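PDB 3CC1: putative alpha-N-acetylgalactosaminidase from Bacillus halodurans C-125, which probably hydrolyses terminal alpha-linked N-acetylgalactosamine residues from glycoconjugates, as a glycoside hydrolase with a TIM-barrel catalytic domain and a C-terminal beta-sandwich. Local coordinates for residues Asn40-Glu48 with Leu329-Leu338; Met274-Ile282 with Asp291-Gln301. All coordinates share one frame; numbering follows the deposited sequence.

Contact 1: Asn40-Glu48 with Leu329-Leu338; sequences NHLKKYGWE and LSLLTNEGIL
L42 pushes its CD2 methyl into a notch made by L329, L332 and T333; the closest of these is L42 CD2 to L329 CD1, 3.6 Å. Its other methyl, CD1, faces L332 CD1. L332 is shared: its second branch, CD2, lies 3.7 Å from W47 CZ2, at the benzo end of the indole, the two side chains crossing at about a right angle. L338 brings CD1 against Y45, 3.6 Å from Y45 CB and similarly close to the Y45 carbonyl oxygen. Further out, the Y45 phenol ring is covered on one face by T333, whose CB sits 3.9 Å from the ring centroid and 16° off the normal, a CH-pi contact; T333 CG2 leans over the CE2 side. T333 OG1 sits between the backbone N and the carbonyl carbon (chi1 57°) and bonds back to L329 O, which leaves CG2 anti to the carbonyl carbon and turned to the ring. The contact joins the end of helix 28-41, and the turn leading to strand 49-52, with the link between helices 326-332 and 335-343, on the outside of the family's alpha/beta barrel; of strand 315-317, L315 touches W47 and L338, and F317 touches L332. The polar edge starts at W47 NE1, which donates to L332 O at 2.8 Å with an N-H...O angle of 158°. This oxygen lies near the indole plane and accepts on a lone pair, which probably helps hold the ring's orientation. At the outer side of the Y45 ring a water donates to T333 O and lies 3.3 Å from Y45 OH.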
loop_
_atom_site.group_PDB
_atom_site.type_symbol
_atom_site.label_atom_id
_atom_site.label_comp_id
_atom_site.label_asym_id
_atom_site.label_seq_id
_atom_site.Cartn_x
_atom_site.Cartn_y
_atom_site.Cartn_z
ATOM N N ASN A 40 23.404 -22.242 -33.011
ATOM C CA ASN A 40 22.705 -22.739 -34.190
ATOM C C ASN A 40 21.407 -21.990 -34.478
ATOM O O ASN A 40 21.022 -21.868 -35.616
ATOM C CB ASN A 40 22.411 -24.226 -34.045
ATOM C CG ASN A 40 23.665 -25.094 -34.239
ATOM O OD1 ASN A 40 24.544 -24.770 -35.044
ATOM N ND2 ASN A 40 23.729 -26.220 -33.534
ATOM N N HIS A 41 20.710 -21.511 -33.451
ATOM C CA HIS A 41 19.363 -20.959 -33.659
ATOM C C HIS A 41 19.188 -19.498 -33.246
ATOM O O HIS A 41 18.232 -18.848 -33.684
ATOM C CB HIS A 41 18.318 -21.766 -32.860
ATOM C CG HIS A 41 18.252 -23.201 -33.228
ATOM N ND1 HIS A 41 18.798 -24.194 -32.436
ATOM C CD2 HIS A 41 17.747 -23.822 -34.314
ATOM C CE1 HIS A 41 18.623 -25.365 -33.023
ATOM N NE2 HIS A 41 17.993 -25.166 -34.166
ATOM N N LEU A 42 20.074 -18.998 -32.391
ATOM C CA LEU A 42 19.807 -17.753 -31.682
ATOM C C LEU A 42 20.855 -16.646 -31.897
ATOM O O LEU A 42 20.551 -15.462 -31.789
ATOM C CB LEU A 42 19.650 -18.052 -30.182
ATOM C CG LEU A 42 18.512 -18.967 -29.705
ATOM C CD1 LEU A 42 18.593 -19.194 -28.162
ATOM C CD2 LEU A 42 17.118 -18.438 -30.118
ATOM N N LYS A 43 22.079 -17.041 -32.219
ATOM C CA LYS A 43 23.204 -16.133 -32.274
ATOM C C LYS A 43 22.893 -14.974 -33.238
ATOM O O LYS A 43 23.194 -13.816 -32.992
ATOM C CB LYS A 43 24.470 -16.900 -32.726
ATOM C CG LYS A 43 25.701 -16.056 -32.866
ATOM C CD LYS A 43 26.957 -16.925 -33.059
ATOM C CE LYS A 43 26.946 -17.670 -34.397
ATOM N NZ LYS A 43 28.158 -18.553 -34.533
ATOM N N LYS A 44 22.240 -15.303 -34.323
ATOM C CA LYS A 44 22.020 -14.313 -35.380
ATOM C C LYS A 44 21.034 -13.217 -34.916
ATOM O O LYS A 44 20.964 -12.151 -35.495
ATOM C CB LYS A 44 21.540 -14.999 -36.656
ATOM C CG LYS A 44 20.115 -15.545 -36.611
ATOM C CD LYS A 44 19.596 -15.974 -37.999
ATOM C CE LYS A 44 18.688 -14.894 -38.600
ATOM N NZ LYS A 44 18.031 -15.240 -39.910
ATOM N N TYR A 45 20.307 -13.477 -33.846
ATOM C CA TYR A 45 19.310 -12.516 -33.328
ATOM C C TYR A 45 19.868 -11.684 -32.169
ATOM O O TYR A 45 19.174 -10.835 -31.649
ATOM C CB TYR A 45 18.052 -13.227 -32.847
ATOM C CG TYR A 45 17.315 -13.875 -33.959
ATOM C CD1 TYR A 45 16.492 -13.131 -34.788
ATOM C CD2 TYR A 45 17.465 -15.216 -34.212
ATOM C CE1 TYR A 45 15.838 -13.708 -35.834
ATOM C CE2 TYR A 45 16.820 -15.802 -35.240
ATOM C CZ TYR A 45 16.021 -15.042 -36.053
ATOM O OH TYR A 45 15.380 -15.663 -37.074
ATOM N N GLY A 46 21.092 -11.973 -31.746
ATOM C CA GLY A 46 21.792 -11.168 -30.731
ATOM C C GLY A 46 22.080 -11.854 -29.404
ATOM O O GLY A 46 22.696 -11.250 -28.494
ATOM N N TRP A 47 21.620 -13.098 -29.288
ATOM C CA TRP A 47 21.888 -13.933 -28.115
ATOM C C TRP A 47 23.341 -14.366 -28.126
ATOM O O TRP A 47 23.812 -14.975 -29.079
ATOM C CB TRP A 47 20.988 -15.186 -28.095
ATOM C CG TRP A 47 19.532 -14.864 -28.062
ATOM C CD1 TRP A 47 18.712 -14.682 -29.138
ATOM C CD2 TRP A 47 18.713 -14.676 -26.903
ATOM N NE1 TRP A 47 17.441 -14.369 -28.728
ATOM C CE2 TRP A 47 17.410 -14.339 -27.364
ATOM C CE3 TRP A 47 18.949 -14.724 -25.528
ATOM C CZ2 TRP A 47 16.354 -14.102 -26.506
ATOM C CZ3 TRP A 47 17.890 -14.458 -24.662
ATOM C CH2 TRP A 47 16.607 -14.157 -25.160
ATOM N N GLU A 48 24.051 -14.069 -27.040
ATOM C CA GLU A 48 25.482 -14.236 -27.061
ATOM C C GLU A 48 26.173 -14.807 -25.831
ATOM O O GLU A 48 27.238 -15.388 -25.955
ATOM C CB GLU A 48 26.123 -12.941 -27.528
ATOM C CG GLU A 48 26.172 -11.872 -26.586
ATOM C CD GLU A 48 27.176 -10.813 -27.042
ATOM O OE1 GLU A 48 28.135 -11.217 -27.740
ATOM O OE2 GLU A 48 27.021 -9.593 -26.714
ATOM N N LEU A 329 10.812 -21.023 -28.989
ATOM C CA LEU A 329 11.829 -20.514 -29.891
ATOM C C LEU A 329 11.336 -19.228 -30.570
ATOM O O LEU A 329 12.108 -18.283 -30.809
ATOM C CB LEU A 329 12.218 -21.591 -30.949
ATOM C CG LEU A 329 13.258 -21.106 -31.969
ATOM C CD1 LEU A 329 14.534 -20.654 -31.256
ATOM C CD2 LEU A 329 13.577 -22.143 -33.016
ATOM N N SER A 330 10.046 -19.181 -30.864
ATOM C CA SER A 330 9.462 -18.003 -31.534
ATOM C C SER A 330 9.482 -16.783 -30.607
ATOM O O SER A 330 9.646 -15.679 -31.080
ATOM C CB SER A 330 8.039 -18.294 -32.029
ATOM O OG SER A 330 7.111 -18.218 -30.942
ATOM N N LEU A 331 9.396 -16.989 -29.277
ATOM C CA LEU A 331 9.556 -15.884 -28.325
ATOM C C LEU A 331 10.945 -15.263 -28.346
ATOM O O LEU A 331 11.138 -14.125 -27.874
ATOM C CB LEU A 331 9.297 -16.340 -26.874
ATOM C CG LEU A 331 7.931 -16.782 -26.397
ATOM C CD1 LEU A 331 7.968 -16.959 -24.848
ATOM C CD2 LEU A 331 6.839 -15.863 -26.748
ATOM N N LEU A 332 11.919 -16.017 -28.860
ATOM C CA LEU A 332 13.341 -15.618 -28.797
ATOM C C LEU A 332 13.864 -15.017 -30.081
ATOM O O LEU A 332 14.966 -14.457 -30.122
ATOM C CB LEU A 332 14.209 -16.821 -28.429
ATOM C CG LEU A 332 13.807 -17.571 -27.134
ATOM C CD1 LEU A 332 14.830 -18.688 -26.798
ATOM C CD2 LEU A 332 13.628 -16.606 -25.994
ATOM N N THR A 333 13.070 -15.130 -31.138
ATOM C CA THR A 333 13.539 -14.819 -32.494
ATOM C C THR A 333 12.652 -13.778 -33.178
ATOM O O THR A 333 12.645 -13.655 -34.384
ATOM C CB THR A 333 13.597 -16.105 -33.335
ATOM O OG1 THR A 333 12.292 -16.717 -33.346
ATOM C CG2 THR A 333 14.650 -17.089 -32.734
ATOM N N ASN A 334 11.899 -13.032 -32.390
ATOM C CA ASN A 334 11.114 -11.927 -32.922
ATOM C C ASN A 334 11.936 -10.637 -32.930
ATOM O O ASN A 334 12.202 -10.023 -31.882
ATOM C CB ASN A 334 9.825 -11.737 -32.108
ATOM C CG ASN A 334 8.888 -10.732 -32.750
ATOM O OD1 ASN A 334 9.270 -9.601 -32.983
ATOM N ND2 ASN A 334 7.665 -11.143 -33.023
ATOM N N GLU A 335 12.377 -10.255 -34.113
ATOM C CA GLU A 335 13.365 -9.187 -34.246
ATOM C C GLU A 335 12.780 -7.850 -33.819
ATOM O O GLU A 335 13.476 -6.985 -33.278
ATOM C CB GLU A 335 13.958 -9.138 -35.668
ATOM N N GLY A 336 11.485 -7.678 -34.024
ATOM C CA GLY A 336 10.803 -6.475 -33.564
ATOM C C GLY A 336 10.865 -6.275 -32.060
ATOM O O GLY A 336 11.174 -5.197 -31.598
ATOM N N ILE A 337 10.581 -7.329 -31.307
ATOM C CA ILE A 337 10.661 -7.293 -29.833
ATOM C C ILE A 337 12.096 -7.072 -29.343
ATOM O O ILE A 337 12.350 -6.307 -28.431
ATOM C CB ILE A 337 10.082 -8.624 -29.212
ATOM C CG1 ILE A 337 8.575 -8.738 -29.516
ATOM C CG2 ILE A 337 10.395 -8.766 -27.736
ATOM C CD1 ILE A 337 7.650 -7.558 -29.000
ATOM N N LEU A 338 13.030 -7.805 -29.923
ATOM C CA LEU A 338 14.418 -7.719 -29.521
ATOM C C LEU A 338 14.955 -6.345 -29.823
ATOM O O LEU A 338 15.764 -5.787 -29.095
ATOM C CB LEU A 338 15.256 -8.772 -30.242
ATOM C CG LEU A 338 14.939 -10.250 -29.922
ATOM C CD1 LEU A 338 15.849 -11.187 -30.775
ATOM C CD2 LEU A 338 15.011 -10.499 -28.401
HETATM O O HOH W 1 12.221 -14.751 -36.852
#

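Contact 2: Met274-Ile282 with Asp291-Gln301; sequences MLPLGHIGI and DRWTRFTKDEQ
H279 and D291 form a His-carboxylate hydrogen bond: NE2 donates to D291 OD1 at 2.5 Å, on the syn lone pair, with imidazole and carboxylate planes only 24° apart. H279 ND1 bonds D323, so both ring nitrogens are engaged. Backbone bonds run between strands 279-280 and 292-293: I280 N to R292 O and R292 N to I280 O, with T294 N to G278 O (2.9 Å) continuing the pairing. They define a short antiparallel beta hairpin, with H279 opposite W293 as a non-hydrogen-bonded pair, within the alpha-galactosidase-type barrel domain. Contacts over flat faces flank it. The W293 six-membered ring lies over G278, whose CA is 3.8 Å from the centroid and 12° off the normal, a CH-pi contact, while I280 CD1 rests on a face of the R292 guanidinium, which is salt-bridged to D245. In the side-chain-to-backbone class, T294 OG1 donates to P276 O at 2.7 Å; by accepting from F296 N it also closes an ST turn, and with OG1 anti to the backbone N (chi1 -178°) it reaches both. A valine here would probably leave P276 O and F296 N without these mates and free the turn to shift. Apolar contacts follow: P276 CG meets F296 CE2 at 3.8 Å, and L277 CD2 lies against Q301 CG.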
loop_
_atom_site.group_PDB
_atom_site.type_symbol
_atom_site.label_atom_id
_atom_site.label_comp_id
_atom_site.label_asym_id
_atom_site.label_seq_id
_atom_site.Cartn_x
_atom_site.Cartn_y
_atom_site.Cartn_z
HETATM N N MSE A 274 15.850 -13.499 -14.522
HETATM C CA MSE A 274 16.067 -14.456 -15.591
HETATM C C MSE A 274 14.705 -14.923 -16.120
HETATM O O MSE A 274 13.692 -14.846 -15.412
HETATM C CB MSE A 274 16.970 -15.575 -15.096
HETATM C CG MSE A 274 18.473 -15.083 -14.860
HETATM SE SE MSE A 274 19.337 -16.412 -13.866
HETATM C CE MSE A 274 18.188 -16.874 -12.367
ATOM N N LEU A 275 14.670 -15.310 -17.392
ATOM C CA LEU A 275 13.411 -15.743 -18.051
ATOM C C LEU A 275 13.072 -17.216 -17.777
ATOM O O LEU A 275 13.736 -18.104 -18.314
ATOM C CB LEU A 275 13.477 -15.503 -19.567
ATOM C CG LEU A 275 14.101 -14.160 -19.989
ATOM C CD1 LEU A 275 14.345 -14.118 -21.540
ATOM C CD2 LEU A 275 13.217 -12.985 -19.466
ATOM N N PRO A 276 12.048 -17.482 -16.907
ATOM C CA PRO A 276 11.694 -18.861 -16.641
ATOM C C PRO A 276 10.740 -19.363 -17.711
ATOM O O PRO A 276 9.518 -19.417 -17.529
ATOM C CB PRO A 276 11.032 -18.804 -15.275
ATOM C CG PRO A 276 10.389 -17.442 -15.204
ATOM C CD PRO A 276 11.169 -16.546 -16.171
ATOM N N LEU A 277 11.351 -19.748 -18.814
ATOM C CA LEU A 277 10.653 -20.211 -19.987
ATOM C C LEU A 277 11.091 -21.610 -20.361
ATOM O O LEU A 277 12.186 -22.062 -20.000
ATOM C CB LEU A 277 10.939 -19.251 -21.150
ATOM C CG LEU A 277 10.427 -17.810 -21.091
ATOM C CD1 LEU A 277 10.945 -17.009 -22.274
ATOM C CD2 LEU A 277 8.919 -17.756 -20.992
ATOM N N GLY A 278 10.214 -22.307 -21.082
ATOM C CA GLY A 278 10.514 -23.649 -21.548
ATOM C C GLY A 278 10.717 -24.605 -20.402
ATOM O O GLY A 278 10.017 -24.558 -19.426
ATOM N N HIS A 279 11.690 -25.496 -20.570
ATOM C CA HIS A 279 11.973 -26.585 -19.623
ATOM C C HIS A 279 12.946 -26.136 -18.516
ATOM O O HIS A 279 14.133 -25.870 -18.742
ATOM C CB HIS A 279 12.495 -27.804 -20.392
ATOM C CG HIS A 279 12.589 -29.068 -19.574
ATOM N ND1 HIS A 279 13.323 -30.158 -19.993
ATOM C CD2 HIS A 279 12.063 -29.409 -18.373
ATOM C CE1 HIS A 279 13.225 -31.127 -19.091
ATOM N NE2 HIS A 279 12.475 -30.696 -18.091
ATOM N N ILE A 280 12.397 -26.062 -17.314
ATOM C CA ILE A 280 13.075 -25.525 -16.145
ATOM C C ILE A 280 12.879 -26.473 -14.981
ATOM O O ILE A 280 12.084 -27.401 -15.067
ATOM C CB ILE A 280 12.553 -24.078 -15.780
ATOM C CG1 ILE A 280 11.045 -24.066 -15.535
ATOM C CG2 ILE A 280 12.925 -23.075 -16.864
ATOM C CD1 ILE A 280 10.435 -22.659 -15.266
ATOM N N GLY A 281 13.622 -26.242 -13.899
ATOM C CA GLY A 281 13.459 -26.974 -12.663
ATOM C C GLY A 281 13.992 -28.390 -12.693
ATOM O O GLY A 281 13.570 -29.227 -11.900
ATOM N N ILE A 282 14.924 -28.665 -13.609
ATOM C CA ILE A 282 15.433 -30.034 -13.815
ATOM C C ILE A 282 16.197 -30.497 -12.572
ATOM O O ILE A 282 15.945 -31.578 -12.054
ATOM C CB ILE A 282 16.257 -30.158 -15.114
ATOM C CG1 ILE A 282 15.377 -29.781 -16.307
ATOM C CG2 ILE A 282 16.801 -31.588 -15.326
ATOM C CD1 ILE A 282 16.102 -29.683 -17.618
ATOM N N ASP A 291 10.658 -30.538 -11.834
ATOM C CA ASP A 291 11.010 -30.656 -13.234
ATOM C C ASP A 291 9.767 -30.406 -14.074
ATOM O O ASP A 291 8.777 -31.125 -13.971
ATOM C CB ASP A 291 11.607 -32.033 -13.480
ATOM C CG ASP A 291 12.204 -32.181 -14.874
ATOM O OD1 ASP A 291 11.801 -31.471 -15.790
ATOM O OD2 ASP A 291 13.093 -33.031 -15.055
ATOM N N ARG A 292 9.799 -29.366 -14.898
ATOM C CA ARG A 292 8.579 -28.839 -15.490
ATOM C C ARG A 292 8.791 -27.992 -16.716
ATOM O O ARG A 292 9.894 -27.512 -16.986
ATOM C CB ARG A 292 7.828 -28.001 -14.461
ATOM C CG ARG A 292 8.428 -26.624 -14.167
ATOM C CD ARG A 292 7.816 -25.989 -12.924
ATOM N NE ARG A 292 8.435 -24.698 -12.573
ATOM C CZ ARG A 292 9.539 -24.562 -11.848
ATOM N NH1 ARG A 292 10.165 -25.627 -11.406
ATOM N NH2 ARG A 292 10.022 -23.361 -11.557
ATOM N N TRP A 293 7.695 -27.842 -17.453
ATOM C CA TRP A 293 7.505 -26.752 -18.376
ATOM C C TRP A 293 7.076 -25.530 -17.566
ATOM O O TRP A 293 6.401 -25.651 -16.544
ATOM C CB TRP A 293 6.417 -27.064 -19.393
ATOM C CG TRP A 293 6.565 -26.288 -20.606
ATOM C CD1 TRP A 293 5.802 -25.204 -21.033
ATOM C CD2 TRP A 293 7.543 -26.510 -21.612
ATOM N NE1 TRP A 293 6.266 -24.762 -22.261
ATOM C CE2 TRP A 293 7.338 -25.544 -22.629
ATOM C CE3 TRP A 293 8.568 -27.428 -21.757
ATOM C CZ2 TRP A 293 8.142 -25.489 -23.766
ATOM C CZ3 TRP A 293 9.354 -27.377 -22.902
ATOM C CH2 TRP A 293 9.154 -26.416 -23.869
ATOM N N THR A 294 7.487 -24.358 -18.028
ATOM C CA THR A 294 7.127 -23.117 -17.360
ATOM C C THR A 294 5.666 -23.062 -16.978
ATOM O O THR A 294 4.812 -23.454 -17.723
ATOM C CB THR A 294 7.499 -21.868 -18.183
ATOM O OG1 THR A 294 7.153 -20.706 -17.425
ATOM C CG2 THR A 294 6.795 -21.832 -19.513
ATOM N N ARG A 295 5.399 -22.578 -15.775
ATOM C CA ARG A 295 4.045 -22.488 -15.277
ATOM C C ARG A 295 3.327 -21.277 -15.871
ATOM O O ARG A 295 2.128 -21.180 -15.753
ATOM C CB ARG A 295 4.019 -22.403 -13.747
ATOM C CG ARG A 295 4.469 -23.676 -13.062
ATOM C CD ARG A 295 4.857 -23.396 -11.630
ATOM N NE ARG A 295 3.685 -23.422 -10.768
ATOM C CZ ARG A 295 3.088 -22.340 -10.259
ATOM N NH1 ARG A 295 3.520 -21.091 -10.470
ATOM N NH2 ARG A 295 2.020 -22.521 -9.506
ATOM N N PHE A 296 4.058 -20.382 -16.530
ATOM C CA PHE A 296 3.443 -19.187 -17.116
ATOM C C PHE A 296 2.597 -19.600 -18.320
ATOM O O PHE A 296 3.026 -20.415 -19.152
ATOM C CB PHE A 296 4.450 -18.184 -17.584
ATOM C CG PHE A 296 5.028 -17.310 -16.497
ATOM C CD1 PHE A 296 4.257 -16.821 -15.485
ATOM C CD2 PHE A 296 6.332 -16.877 -16.589
ATOM C CE1 PHE A 296 4.812 -15.953 -14.516
ATOM C CE2 PHE A 296 6.887 -16.031 -15.633
ATOM C CZ PHE A 296 6.115 -15.575 -14.600
ATOM N N THR A 297 1.390 -19.037 -18.405
ATOM C CA THR A 297 0.574 -19.258 -19.577
ATOM C C THR A 297 1.255 -18.501 -20.708
ATOM O O THR A 297 2.160 -17.671 -20.484
ATOM C CB THR A 297 -0.849 -18.720 -19.415
ATOM O OG1 THR A 297 -0.775 -17.292 -19.251
ATOM C CG2 THR A 297 -1.612 -19.414 -18.232
ATOM N N LYS A 298 0.819 -18.768 -21.926
ATOM C CA LYS A 298 1.362 -18.042 -23.079
ATOM C C LYS A 298 1.150 -16.537 -22.965
ATOM O O LYS A 298 2.039 -15.749 -23.273
ATOM C CB LYS A 298 0.737 -18.551 -24.367
ATOM C CG LYS A 298 1.286 -19.910 -24.789
ATOM C CD LYS A 298 0.637 -20.415 -26.058
ATOM C CE LYS A 298 1.326 -21.713 -26.477
ATOM N NZ LYS A 298 0.727 -22.137 -27.776
ATOM N N ASP A 299 -0.029 -16.131 -22.501
ATOM C CA ASP A 299 -0.297 -14.718 -22.298
ATOM C C ASP A 299 0.717 -14.097 -21.299
ATOM O O ASP A 299 1.227 -12.963 -21.477
ATOM C CB ASP A 299 -1.711 -14.468 -21.807
ATOM C CG ASP A 299 -2.766 -14.536 -22.907
ATOM O OD1 ASP A 299 -2.383 -14.559 -24.116
ATOM O OD2 ASP A 299 -3.973 -14.560 -22.529
ATOM N N GLU A 300 0.956 -14.818 -20.212
ATOM C CA GLU A 300 1.898 -14.372 -19.196
ATOM C C GLU A 300 3.313 -14.281 -19.685
ATOM O O GLU A 300 4.039 -13.389 -19.292
ATOM C CB GLU A 300 1.818 -15.292 -17.958
ATOM C CG GLU A 300 0.522 -15.073 -17.193
ATOM C CD GLU A 300 0.259 -16.169 -16.142
ATOM O OE1 GLU A 300 0.903 -17.227 -16.200
ATOM O OE2 GLU A 300 -0.634 -15.959 -15.280
ATOM N N GLN A 301 3.731 -15.252 -20.494
ATOM C CA GLN A 301 5.067 -15.272 -21.075
ATOM C C GLN A 301 5.290 -14.006 -21.952
ATOM O O GLN A 301 6.316 -13.325 -21.841
ATOM C CB GLN A 301 5.279 -16.553 -21.905
ATOM C CG GLN A 301 5.282 -17.884 -21.077
ATOM C CD GLN A 301 5.368 -19.111 -21.943
ATOM O OE1 GLN A 301 6.160 -19.148 -22.900
ATOM N NE2 GLN A 301 4.551 -20.138 -21.629
HETATM O O HOH W 2 8.097 -21.246 -22.785
HETATM O O HOH W 3 14.518 -33.768 -13.115
#

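The centres of contacts 1 and 2 are 18 Å apart, yet side chains of the two touch: L331 CD1 of contact 1 lies 3.4 Å from Q301 OE1 of contact 2, and the same L331 CD1 is 3.9 Å from L277 CD1. A looser approach, 4.3 Å, runs from W47 CH2 to L275 CD1. Both segments of contact 2 fall in sequence between those of contact 1, and helix 298-310, which begins in 291-301, packs on L331 and I337. Different polyethers lie nearby: G336 belongs to the hexaoxaicosanediol pocket, completed by E367, Y369, F398, K428 and S430, whereas the H279 side chain is about 3 Å, at nearest atoms, from a triethylene glycol that probably came from the crystallisation liquor.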